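Local coordinates for protein NLP/P60 (Enterococcus faecium, PDB 6B8C) that probably cleaves peptide links in bacterial peptidoglycan as the NlpC/p60 endopeptidase domain of the secreted antigen SagA, releasing muropeptides that enhance host immunity, at residues A[96-99]-A[104-107]; A[57-62]-A[76-81]; A[41-46]-A[117-122]; A[32-37]-A[63-68]. One frame throughout, in Å; residues are numbered along the deposited sequence.

Contact 1: residues A[96-99]-A[104-107]; sequences LFWG and TYHV
F97 and V107 form an antiparallel non-hydrogen-bonded pair, their CA atoms 4.6 Å apart, and next to it W98 and H106 form a hydrogen-bonded pair. W98 N gives a nearly straight bond to H106 O (2.9 Å), while W98 O takes its proton from Y105 N, also at 2.9 Å, where segment 104-107 enters the strand. The two faces of the sheet are filled quite differently. On one, V107 CG2 sits over the face of the F97 ring, 3.7 Å from its centroid and 22° off the ring normal, in a CH-pi contact. T104 CG2 adds a methyl against F97 CB. On the other face H106 packs against W98; Y105, from the turn, completes an aromatic cluster of three. H106 presents its edge to the face of the tryptophan six-membered ring, with the planes at 86° and H106 CD2 3.6 Å from W98 CE3. That pose follows from the histidine torsion: CG stands anti to the backbone N (chi1 -164°), which lays the side chain alongside the indole, both pointing the same way. W98 CB lies over the face of the Y105 ring, 3.5 Å from Y105 CZ. G99, with no side chain, lets the chain pass close to T104 and to the Y105 ring, whose CE2 lies near G99 N. Beyond the hairpin, H106 NE2 is hydrogen-bonded to H118 and its side chain touches C55, an arrangement consistent with the Cys-His-His catalytic site of NlpC/P60 peptidases, with strand 106-112 carrying the first histidine.

Contact 2: residues A[57-62]-A[76-81]; sequences GFTRYV and VPQESA
Q78 extends its side chain toward helix 55-67 and brings its amide obliquely against T59, OE1 lying 2.8 Å from T59 OG1. The distance suits a hydrogen bond, although the threonine hydroxyl also has S56 O, one turn back in its own helix, as a possible acceptor. With chi1 at 63°, T59 OG1 stands between the backbone N and the carbonyl carbon, a placing from which it can meet both. The amide nitrogen has its own partners: Q78 NE2 is hydrogen-bonded to G72 O and S56 O, and two carbonyl acceptors together set which end of the amide is oxygen. Q78 NE2 also touches R60 CB at 3.7 Å, while the arginine's charged end leaves the contact for a salt bridge with D70. The segment 76-81 is coiled by backbone bonds from E79 N to V76 O and from S80 N to P77 O, and this coil presents Q78 to the helix. V107 of strand 106-112 packs against both T59 and Q78. The small contact thus ties one turn of the helix to the loop leading into strand 83-85, a polar bridge across the buried helix-on-sheet packing of the papain-like NlpC/P60 fold.

Contact 3: residues A[41-46]-A[117-122]; sequences TPYVWG and IHAPQP
Y43 lays one face of its ring on the Q121-P122 peptide, and nearly all of the close packing comes from this one side chain. P122 N stands 3.5 Å above the ring plane, over its centre. Q121 O lies only 3.3 Å from Y43 CG, where the peptide crosses toward the root of the ring. P122 CD completes the cover with a CH-pi contact, 3.9 Å from the ring centroid and 22° off its normal. A second approach is edgewise: A119 O lies near the ring plane, 3.5 Å from Y43 CE2. A separate apolar contact, from the side of the ring opposite P122, brings A119 CB to 3.9 Å from Y43 CD2. Because Y43 CG is anti to the backbone N (chi1 -163°), the ring is carried across to the other segment. The loop 41-46 is itself held by backbone bonds of P42 and V44 to F53, and the Y43 side chain touches D54. In the other segment A119 directly follows H118, whose ND1 is hydrogen-bonded to H106; the tyrosine therefore packs beside the probable Cys-His-His site of this NlpC/P60 domain, on the chain that leaves strand 115-118. Tight packing is thus confined to the ring against the Q121-P122 backbone, the P122 ring and A119. The solvent side is much looser: there Q121 is exposed and its side chain points away from the tyrosine loop.

Contact 4: residues A[32-37]-A[63-68]; sequences VAEAYK and YLQVTG
E34 and V66 supply the apolar part of this helix-to-helix contact: V66 CG2 packs on E34 CB at 3.6 Å and reaches E34 CG as well, the two side chains sliding past each other in opposite directions. V66 also meets A30 and I31, one turn earlier in helix 28-36, so the methyl contact prolongs a hydrophobic seam. A mixed contact comes next. E34 leaves its helix with CG anti to the backbone N and then bends at chi2 (74°), which turns the carboxylate over Q65. There E34 OE1 rests on aliphatic carbon, 3.3 Å from Q65 CB and 3.4 Å from Q65 CG. The glutamine amide leads away instead of meeting the acid, and its plane is turned 48° from the carboxylate. The true polar bonds run within each segment or to near neighbours. K37 NZ makes a salt bridge with E34 OE2 at 2.8 Å, coming from above the carboxylate plane, while E34 OE1 is hydrogen-bonded to Y38 OH. At the end of the other helix, Y63 O accepts from T67 OG1 (2.6 Å) and from T67 N (2.9 Å) on opposite faces of its carbonyl plane. G68 then leaves the helix with positive phi, its N still bonded to L64 O. The chemistry implies a join with no polar bond between the helices, only alkyl packing and a carboxylate oxygen lying on aliphatic carbon, while a lysine and a tyrosine from the acid's own end of the chain probably help to keep it ionised.

Contacts 1 and 2 belong to the buried core, contact 4 is partly buried and contact 3 lies at the surface. Helix 55-67 serves both contact 2 and contact 4, fixed by an amide on one side and by alkyl packing on another helix elsewhere. Contacts 1 and 3 meet through H106 and H118, on neighbouring strands of one sheet, so the hairpin and the strand end that leads into the loop of contact 3 meet at the probable active site. Only contact 1 has backbone hydrogen bonds between its segments; contact 3 relies on a ring laid on a peptide. F58 of contact 2 and A35 of contact 4 touch, and both pack against I117 of contact 3.

Contact 1: residues A[96-99]-A[104-107]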
loop_
_atom_site.group_PDB
_atom_site.type_symbol
_atom_site.label_atom_id
_atom_site.label_comp_id
_atom_site.label_asym_id
_atom_site.label_seq_id
_atom_site.Cartn_x
_atom_site.Cartn_y
_atom_site.Cartn_z
ATOM N N LEU A 96 -3.043 3.533 -2.593
ATOM C CA LEU A 96 -2.780 4.964 -2.697
ATOM C C LEU A 96 -1.379 5.159 -3.253
ATOM O O LEU A 96 -0.436 4.506 -2.796
ATOM C CB LEU A 96 -2.906 5.653 -1.338
ATOM C CG LEU A 96 -4.198 5.411 -0.561
ATOM C CD1 LEU A 96 -4.083 5.978 0.840
ATOM C CD2 LEU A 96 -5.383 6.024 -1.289
ATOM N N PHE A 97 -1.241 6.067 -4.218
ATOM C CA PHE A 97 -0.010 6.213 -4.983
ATOM C C PHE A 97 0.483 7.650 -4.934
ATOM O O PHE A 97 -0.292 8.592 -5.149
ATOM C CB PHE A 97 -0.214 5.778 -6.440
ATOM C CG PHE A 97 -0.389 4.299 -6.605
ATOM C CD1 PHE A 97 -1.648 3.723 -6.545
ATOM C CD2 PHE A 97 0.710 3.478 -6.802
ATOM C CE1 PHE A 97 -1.809 2.358 -6.688
ATOM C CE2 PHE A 97 0.556 2.114 -6.948
ATOM C CZ PHE A 97 -0.707 1.553 -6.890
ATOM N N TRP A 98 1.774 7.801 -4.639
ATOM C CA TRP A 98 2.479 9.069 -4.732
ATOM C C TRP A 98 3.207 9.145 -6.064
ATOM O O TRP A 98 3.821 8.169 -6.502
ATOM C CB TRP A 98 3.500 9.216 -3.603
ATOM C CG TRP A 98 2.945 9.553 -2.260
ATOM C CD1 TRP A 98 3.110 10.723 -1.583
ATOM C CD2 TRP A 98 2.162 8.704 -1.411
ATOM N NE1 TRP A 98 2.474 10.662 -0.367
ATOM C CE2 TRP A 98 1.885 9.432 -0.236
ATOM C CE3 TRP A 98 1.667 7.404 -1.530
ATOM C CZ2 TRP A 98 1.131 8.904 0.810
ATOM C CZ3 TRP A 98 0.919 6.881 -0.490
ATOM C CH2 TRP A 98 0.657 7.631 0.664
ATOM N N GLY A 99 3.166 10.313 -6.686
ATOM C CA GLY A 99 3.775 10.512 -7.985
ATOM C C GLY A 99 2.748 10.475 -9.098
ATOM O O GLY A 99 1.554 10.239 -8.893
ATOM N N THR A 104 5.095 6.661 -10.331
ATOM C CA THR A 104 4.827 6.571 -8.905
ATOM C C THR A 104 6.070 6.099 -8.167
ATOM O O THR A 104 6.800 5.223 -8.639
ATOM C CB THR A 104 3.664 5.622 -8.623
ATOM O OG1 THR A 104 3.917 4.356 -9.242
ATOM C CG2 THR A 104 2.362 6.206 -9.148
ATOM N N TYR A 105 6.318 6.702 -7.008
ATOM C CA TYR A 105 7.475 6.370 -6.195
ATOM C C TYR A 105 7.099 5.816 -4.828
ATOM O O TYR A 105 7.994 5.446 -4.059
ATOM C CB TYR A 105 8.381 7.603 -6.028
ATOM C CG TYR A 105 7.697 8.816 -5.425
ATOM C CD1 TYR A 105 7.624 8.981 -4.047
ATOM C CD2 TYR A 105 7.133 9.797 -6.233
ATOM C CE1 TYR A 105 7.004 10.085 -3.490
ATOM C CE2 TYR A 105 6.510 10.909 -5.683
ATOM C CZ TYR A 105 6.450 11.045 -4.309
ATOM O OH TYR A 105 5.835 12.142 -3.749
ATOM N N HIS A 106 5.811 5.743 -4.505
ATOM C CA HIS A 106 5.386 5.270 -3.197
ATOM C C HIS A 106 3.949 4.785 -3.291
ATOM O O HIS A 106 3.153 5.305 -4.078
ATOM C CB HIS A 106 5.505 6.367 -2.135
ATOM C CG HIS A 106 5.440 5.852 -0.732
ATOM N ND1 HIS A 106 6.514 5.249 -0.112
ATOM C CD2 HIS A 106 4.429 5.837 0.169
ATOM C CE1 HIS A 106 6.169 4.890 1.112
ATOM N NE2 HIS A 106 4.909 5.235 1.308
ATOM N N VAL A 107 3.626 3.799 -2.458
ATOM C CA VAL A 107 2.301 3.198 -2.417
ATOM C C VAL A 107 1.972 2.847 -0.972
ATOM O O VAL A 107 2.859 2.582 -0.157
ATOM C CB VAL A 107 2.218 1.949 -3.327
ATOM C CG1 VAL A 107 3.041 0.811 -2.744
ATOM C CG2 VAL A 107 0.775 1.523 -3.537
#

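Contact 2: residues A[57-62]-A[76-81]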
loop_
_atom_site.group_PDB
_atom_site.type_symbol
_atom_site.label_atom_id
_atom_site.label_comp_id
_atom_site.label_asym_id
_atom_site.label_seq_id
_atom_site.Cartn_x
_atom_site.Cartn_y
_atom_site.Cartn_z
ATOM N N GLY A 57 6.690 -4.040 -1.748
ATOM C CA GLY A 57 6.689 -5.417 -1.278
ATOM C C GLY A 57 5.619 -5.669 -0.236
ATOM O O GLY A 57 4.977 -6.719 -0.233
ATOM N N PHE A 58 5.387 -4.688 0.636
ATOM C CA PHE A 58 4.371 -4.822 1.673
ATOM C C PHE A 58 2.971 -4.955 1.072
ATOM O O PHE A 58 2.220 -5.881 1.411
ATOM C CB PHE A 58 4.465 -3.619 2.613
ATOM C CG PHE A 58 3.341 -3.523 3.587
ATOM C CD1 PHE A 58 3.115 -4.534 4.500
ATOM C CD2 PHE A 58 2.513 -2.413 3.599
ATOM C CE1 PHE A 58 2.076 -4.445 5.404
ATOM C CE2 PHE A 58 1.470 -2.320 4.499
ATOM C CZ PHE A 58 1.252 -3.335 5.403
ATOM N N THR A 59 2.608 -4.037 0.170
ATOM C CA THR A 59 1.285 -4.089 -0.449
ATOM C C THR A 59 1.111 -5.351 -1.286
ATOM O O THR A 59 0.042 -5.984 -1.261
ATOM C CB THR A 59 1.056 -2.842 -1.307
ATOM O OG1 THR A 59 2.007 -2.813 -2.378
ATOM C CG2 THR A 59 1.218 -1.581 -0.470
ATOM N N ARG A 60 2.151 -5.735 -2.037
ATOM C CA ARG A 60 2.081 -6.971 -2.806
ATOM C C ARG A 60 1.866 -8.172 -1.898
ATOM O O ARG A 60 1.067 -9.060 -2.213
ATOM C CB ARG A 60 3.352 -7.154 -3.633
ATOM C CG ARG A 60 3.358 -8.438 -4.443
ATOM C CD ARG A 60 4.515 -8.492 -5.425
ATOM N NE ARG A 60 5.689 -9.157 -4.870
ATOM C CZ ARG A 60 5.876 -10.472 -4.882
ATOM N NH1 ARG A 60 6.975 -10.994 -4.353
ATOM N NH2 ARG A 60 4.958 -11.270 -5.418
ATOM N N TYR A 61 2.563 -8.214 -0.760
ATOM C CA TYR A 61 2.431 -9.343 0.151
ATOM C C TYR A 61 1.033 -9.410 0.749
ATOM O O TYR A 61 0.452 -10.496 0.863
ATOM C CB TYR A 61 3.486 -9.243 1.253
ATOM C CG TYR A 61 3.637 -10.510 2.061
ATOM C CD1 TYR A 61 3.010 -10.652 3.294
ATOM C CD2 TYR A 61 4.396 -11.572 1.582
ATOM C CE1 TYR A 61 3.144 -11.814 4.030
ATOM C CE2 TYR A 61 4.533 -12.738 2.309
ATOM C CZ TYR A 61 3.905 -12.855 3.532
ATOM O OH TYR A 61 4.043 -14.016 4.260
ATOM N N VAL A 62 0.482 -8.260 1.140
ATOM C CA VAL A 62 -0.872 -8.240 1.693
ATOM C C VAL A 62 -1.870 -8.772 0.670
ATOM O O VAL A 62 -2.699 -9.647 0.971
ATOM C CB VAL A 62 -1.238 -6.820 2.162
ATOM C CG1 VAL A 62 -2.692 -6.756 2.586
ATOM C CG2 VAL A 62 -0.334 -6.405 3.315
ATOM N N VAL A 76 5.231 0.689 -10.079
ATOM C CA VAL A 76 4.513 1.124 -11.277
ATOM C C VAL A 76 3.541 0.063 -11.790
ATOM O O VAL A 76 2.394 0.410 -12.112
ATOM C CB VAL A 76 5.496 1.563 -12.376
ATOM C CG1 VAL A 76 4.736 2.016 -13.607
ATOM C CG2 VAL A 76 6.381 2.687 -11.863
ATOM N N PRO A 77 3.916 -1.220 -11.895
ATOM C CA PRO A 77 2.909 -2.229 -12.274
ATOM C C PRO A 77 1.690 -2.238 -11.370
ATOM O O PRO A 77 0.569 -2.453 -11.853
ATOM C CB PRO A 77 3.684 -3.552 -12.193
ATOM C CG PRO A 77 4.933 -3.240 -11.425
ATOM C CD PRO A 77 5.253 -1.828 -11.764
ATOM N N GLN A 78 1.867 -1.974 -10.073
ATOM C CA GLN A 78 0.737 -1.938 -9.153
ATOM C C GLN A 78 -0.280 -0.863 -9.508
ATOM O O GLN A 78 -1.399 -0.895 -8.985
ATOM C CB GLN A 78 1.243 -1.734 -7.722
ATOM C CG GLN A 78 2.206 -2.813 -7.265
ATOM C CD GLN A 78 2.403 -2.837 -5.760
ATOM O OE1 GLN A 78 1.880 -1.991 -5.037
ATOM N NE2 GLN A 78 3.157 -3.819 -5.283
ATOM N N GLU A 79 0.071 0.074 -10.392
ATOM C CA GLU A 79 -0.879 1.077 -10.854
ATOM C C GLU A 79 -1.951 0.496 -11.769
ATOM O O GLU A 79 -2.934 1.187 -12.053
ATOM C CB GLU A 79 -0.145 2.196 -11.592
ATOM C CG GLU A 79 0.902 2.928 -10.771
ATOM C CD GLU A 79 1.764 3.843 -11.626
ATOM O OE1 GLU A 79 2.989 3.908 -11.390
ATOM O OE2 GLU A 79 1.215 4.491 -12.542
ATOM N N SER A 80 -1.790 -0.744 -12.235
ATOM C CA SER A 80 -2.747 -1.352 -13.151
ATOM C C SER A 80 -3.714 -2.308 -12.468
ATOM O O SER A 80 -4.648 -2.787 -13.120
ATOM C CB SER A 80 -2.009 -2.104 -14.266
ATOM O OG SER A 80 -1.054 -1.272 -14.901
ATOM N N ALA A 81 -3.519 -2.593 -11.180
ATOM C CA ALA A 81 -4.252 -3.657 -10.506
ATOM C C ALA A 81 -5.727 -3.346 -10.295
ATOM O O ALA A 81 -6.481 -4.258 -9.939
ATOM C CB ALA A 81 -3.585 -3.960 -9.166
#

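Contact 3: residues A[41-46]-A[117-122]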
loop_
_atom_site.group_PDB
_atom_site.type_symbol
_atom_site.label_atom_id
_atom_site.label_comp_id
_atom_site.label_asym_id
_atom_site.label_seq_id
_atom_site.Cartn_x
_atom_site.Cartn_y
_atom_site.Cartn_z
ATOM N N THR A 41 7.255 -4.296 11.178
ATOM C CA THR A 41 8.209 -4.975 10.314
ATOM C C THR A 41 9.215 -3.954 9.802
ATOM O O THR A 41 8.807 -2.916 9.268
ATOM C CB THR A 41 7.488 -5.655 9.154
ATOM O OG1 THR A 41 6.525 -6.582 9.669
ATOM C CG2 THR A 41 8.471 -6.396 8.261
ATOM N N PRO A 42 10.517 -4.177 9.968
ATOM C CA PRO A 42 11.497 -3.173 9.536
ATOM C C PRO A 42 11.540 -3.017 8.023
ATOM O O PRO A 42 11.160 -3.907 7.257
ATOM C CB PRO A 42 12.827 -3.712 10.077
ATOM C CG PRO A 42 12.593 -5.164 10.310
ATOM C CD PRO A 42 11.148 -5.308 10.668
ATOM N N TYR A 43 12.014 -1.849 7.600
ATOM C CA TYR A 43 12.155 -1.548 6.186
ATOM C C TYR A 43 13.398 -2.228 5.636
ATOM O O TYR A 43 14.471 -2.169 6.244
ATOM C CB TYR A 43 12.248 -0.039 5.963
ATOM C CG TYR A 43 11.994 0.391 4.536
ATOM C CD1 TYR A 43 13.001 0.330 3.578
ATOM C CD2 TYR A 43 10.749 0.865 4.150
ATOM C CE1 TYR A 43 12.771 0.728 2.275
ATOM C CE2 TYR A 43 10.507 1.264 2.855
ATOM C CZ TYR A 43 11.519 1.193 1.918
ATOM O OH TYR A 43 11.272 1.592 0.621
ATOM N N VAL A 44 13.252 -2.874 4.486
ATOM C CA VAL A 44 14.374 -3.442 3.753
ATOM C C VAL A 44 14.164 -3.130 2.281
ATOM O O VAL A 44 13.118 -3.469 1.715
ATOM C CB VAL A 44 14.509 -4.964 3.972
ATOM C CG1 VAL A 44 15.601 -5.524 3.080
ATOM C CG2 VAL A 44 14.799 -5.284 5.436
ATOM N N TRP A 45 15.145 -2.478 1.664
ATOM C CA TRP A 45 15.030 -2.150 0.250
ATOM C C TRP A 45 14.832 -3.418 -0.569
ATOM O O TRP A 45 15.619 -4.364 -0.473
ATOM C CB TRP A 45 16.270 -1.402 -0.229
ATOM C CG TRP A 45 16.099 -0.874 -1.608
ATOM C CD1 TRP A 45 16.596 -1.408 -2.763
ATOM C CD2 TRP A 45 15.351 0.283 -1.989
ATOM N NE1 TRP A 45 16.213 -0.643 -3.840
ATOM C CE2 TRP A 45 15.447 0.402 -3.391
ATOM C CE3 TRP A 45 14.615 1.239 -1.280
ATOM C CZ2 TRP A 45 14.833 1.434 -4.095
ATOM C CZ3 TRP A 45 14.008 2.264 -1.980
ATOM C CH2 TRP A 45 14.121 2.354 -3.374
ATOM N N GLY A 46 13.764 -3.440 -1.364
ATOM C CA GLY A 46 13.414 -4.613 -2.136
ATOM C C GLY A 46 12.835 -5.770 -1.349
ATOM O O GLY A 46 12.576 -6.823 -1.941
ATOM N N ILE A 117 -1.692 2.663 5.708
ATOM C CA ILE A 117 -0.662 1.878 6.368
ATOM C C ILE A 117 0.395 1.549 5.326
ATOM O O ILE A 117 0.066 1.272 4.168
ATOM C CB ILE A 117 -1.251 0.602 7.016
ATOM C CG1 ILE A 117 -0.145 -0.269 7.607
ATOM C CG2 ILE A 117 -2.107 -0.173 6.015
ATOM C CD1 ILE A 117 -0.669 -1.428 8.408
ATOM N N HIS A 118 1.665 1.619 5.722
ATOM C CA HIS A 118 2.721 1.490 4.728
ATOM C C HIS A 118 4.054 1.177 5.386
ATOM O O HIS A 118 4.241 1.360 6.593
ATOM C CB HIS A 118 2.851 2.762 3.878
ATOM C CG HIS A 118 3.205 3.990 4.660
ATOM N ND1 HIS A 118 3.737 5.117 4.070
ATOM C CD2 HIS A 118 3.094 4.277 5.980
ATOM C CE1 HIS A 118 3.942 6.042 4.991
ATOM N NE2 HIS A 118 3.559 5.557 6.159
ATOM N N ALA A 119 4.974 0.680 4.558
ATOM C CA ALA A 119 6.399 0.654 4.847
ATOM C C ALA A 119 6.948 2.010 4.422
ATOM O O ALA A 119 7.144 2.252 3.226
ATOM C CB ALA A 119 7.096 -0.493 4.112
ATOM N N PRO A 120 7.182 2.921 5.365
ATOM C CA PRO A 120 7.390 4.331 5.000
ATOM C C PRO A 120 8.683 4.607 4.243
ATOM O O PRO A 120 8.636 5.159 3.141
ATOM C CB PRO A 120 7.382 5.046 6.359
ATOM C CG PRO A 120 6.766 4.072 7.317
ATOM C CD PRO A 120 7.184 2.727 6.821
ATOM N N GLN A 121 9.830 4.228 4.794
ATOM C CA GLN A 121 11.116 4.605 4.223
ATOM C C GLN A 121 12.214 3.829 4.950
ATOM O O GLN A 121 11.980 3.315 6.051
ATOM C CB GLN A 121 11.357 6.117 4.356
ATOM C CG GLN A 121 11.757 6.504 5.759
ATOM C CD GLN A 121 11.653 7.985 5.999
ATOM O OE1 GLN A 121 10.733 8.639 5.511
ATOM N NE2 GLN A 121 12.596 8.527 6.760
ATOM N N PRO A 122 13.416 3.749 4.358
ATOM C CA PRO A 122 14.535 3.052 5.024
ATOM C C PRO A 122 14.675 3.325 6.516
ATOM O O PRO A 122 15.097 2.433 7.265
ATOM C CB PRO A 122 15.749 3.558 4.233
ATOM C CG PRO A 122 15.213 3.706 2.834
ATOM C CD PRO A 122 13.771 4.161 2.984
#

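Contact 4: residues A[32-37]-A[63-68]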
loop_
_atom_site.group_PDB
_atom_site.type_symbol
_atom_site.label_atom_id
_atom_site.label_comp_id
_atom_site.label_asym_id
_atom_site.label_seq_id
_atom_site.Cartn_x
_atom_site.Cartn_y
_atom_site.Cartn_z
ATOM N N VAL A 32 -7.249 -4.858 5.194
ATOM C CA VAL A 32 -6.792 -4.072 6.338
ATOM C C VAL A 32 -6.341 -4.985 7.474
ATOM O O VAL A 32 -5.302 -4.751 8.111
ATOM C CB VAL A 32 -7.905 -3.112 6.793
ATOM C CG1 VAL A 32 -7.519 -2.419 8.089
ATOM C CG2 VAL A 32 -8.199 -2.096 5.701
ATOM N N ALA A 33 -7.115 -6.038 7.744
ATOM C CA ALA A 33 -6.773 -6.948 8.830
ATOM C C ALA A 33 -5.461 -7.671 8.553
ATOM O O ALA A 33 -4.664 -7.901 9.470
ATOM C CB ALA A 33 -7.907 -7.949 9.049
ATOM N N GLU A 34 -5.216 -8.033 7.290
ATOM C CA GLU A 34 -3.947 -8.666 6.944
ATOM C C GLU A 34 -2.791 -7.676 7.042
ATOM O O GLU A 34 -1.700 -8.031 7.503
ATOM C CB GLU A 34 -4.021 -9.263 5.539
ATOM C CG GLU A 34 -2.744 -9.958 5.069
ATOM C CD GLU A 34 -2.512 -11.307 5.741
ATOM O OE1 GLU A 34 -1.353 -11.775 5.758
ATOM O OE2 GLU A 34 -3.486 -11.900 6.248
ATOM N N ALA A 35 -3.010 -6.430 6.612
ATOM C CA ALA A 35 -1.945 -5.436 6.667
ATOM C C ALA A 35 -1.544 -5.133 8.105
ATOM O O ALA A 35 -0.365 -4.890 8.390
ATOM C CB ALA A 35 -2.382 -4.157 5.950
ATOM N N TYR A 36 -2.511 -5.145 9.027
ATOM C CA TYR A 36 -2.190 -4.861 10.424
ATOM C C TYR A 36 -1.250 -5.895 11.037
ATOM O O TYR A 36 -0.567 -5.585 12.021
ATOM C CB TYR A 36 -3.472 -4.760 11.253
ATOM C CG TYR A 36 -3.950 -3.336 11.445
ATOM C CD1 TYR A 36 -4.601 -2.657 10.423
ATOM C CD2 TYR A 36 -3.746 -2.671 12.647
ATOM C CE1 TYR A 36 -5.036 -1.355 10.592
ATOM C CE2 TYR A 36 -4.177 -1.367 12.825
ATOM C CZ TYR A 36 -4.822 -0.716 11.794
ATOM O OH TYR A 36 -5.254 0.580 11.965
ATOM N N LYS A 37 -1.178 -7.103 10.470
ATOM C CA LYS A 37 -0.326 -8.145 11.034
ATOM C C LYS A 37 1.157 -7.801 10.971
ATOM O O LYS A 37 1.950 -8.402 11.704
ATOM C CB LYS A 37 -0.553 -9.472 10.308
ATOM C CG LYS A 37 -1.975 -10.001 10.369
ATOM C CD LYS A 37 -2.111 -11.252 9.517
ATOM C CE LYS A 37 -3.501 -11.851 9.624
ATOM N NZ LYS A 37 -3.625 -13.090 8.805
ATOM N N TYR A 63 -1.799 -8.259 -0.563
ATOM C CA TYR A 63 -2.747 -8.705 -1.578
ATOM C C TYR A 63 -2.528 -10.161 -1.956
ATOM O O TYR A 63 -3.489 -10.861 -2.281
ATOM C CB TYR A 63 -2.669 -7.804 -2.805
ATOM C CG TYR A 63 -3.621 -6.649 -2.683
ATOM C CD1 TYR A 63 -3.257 -5.499 -2.005
ATOM C CD2 TYR A 63 -4.906 -6.730 -3.205
ATOM C CE1 TYR A 63 -4.132 -4.448 -1.872
ATOM C CE2 TYR A 63 -5.790 -5.683 -3.075
ATOM C CZ TYR A 63 -5.397 -4.542 -2.409
ATOM O OH TYR A 63 -6.271 -3.491 -2.274
ATOM N N LEU A 64 -1.286 -10.638 -1.899
ATOM C CA LEU A 64 -1.020 -12.042 -2.178
ATOM C C LEU A 64 -1.634 -12.935 -1.110
ATOM O O LEU A 64 -2.213 -13.982 -1.424
ATOM C CB LEU A 64 0.487 -12.263 -2.275
ATOM C CG LEU A 64 0.990 -13.413 -3.138
ATOM C CD1 LEU A 64 0.043 -13.663 -4.298
ATOM C CD2 LEU A 64 2.377 -13.064 -3.653
ATOM N N GLN A 65 -1.526 -12.531 0.157
ATOM C CA GLN A 65 -2.093 -13.329 1.238
ATOM C C GLN A 65 -3.614 -13.360 1.169
ATOM O O GLN A 65 -4.228 -14.401 1.427
ATOM C CB GLN A 65 -1.637 -12.785 2.590
ATOM C CG GLN A 65 -0.153 -12.921 2.838
ATOM C CD GLN A 65 0.342 -14.330 2.599
ATOM O OE1 GLN A 65 0.995 -14.606 1.593
ATOM N NE2 GLN A 65 0.028 -15.233 3.520
ATOM N N VAL A 66 -4.243 -12.232 0.833
ATOM C CA VAL A 66 -5.702 -12.189 0.909
ATOM C C VAL A 66 -6.343 -12.734 -0.366
ATOM O O VAL A 66 -7.328 -13.481 -0.307
ATOM C CB VAL A 66 -6.181 -10.759 1.218
ATOM C CG1 VAL A 66 -7.697 -10.683 1.146
ATOM C CG2 VAL A 66 -5.701 -10.336 2.588
ATOM N N THR A 67 -5.802 -12.385 -1.536
ATOM C CA THR A 67 -6.447 -12.689 -2.806
ATOM C C THR A 67 -5.725 -13.739 -3.636
ATOM O O THR A 67 -6.331 -14.294 -4.555
ATOM C CB THR A 67 -6.580 -11.417 -3.655
ATOM O OG1 THR A 67 -5.294 -11.057 -4.170
ATOM C CG2 THR A 67 -7.121 -10.265 -2.815
ATOM N N GLY A 68 -4.452 -14.014 -3.353
ATOM C CA GLY A 68 -3.700 -14.985 -4.117
ATOM C C GLY A 68 -3.142 -14.485 -5.431
ATOM O O GLY A 68 -2.335 -15.191 -6.050
#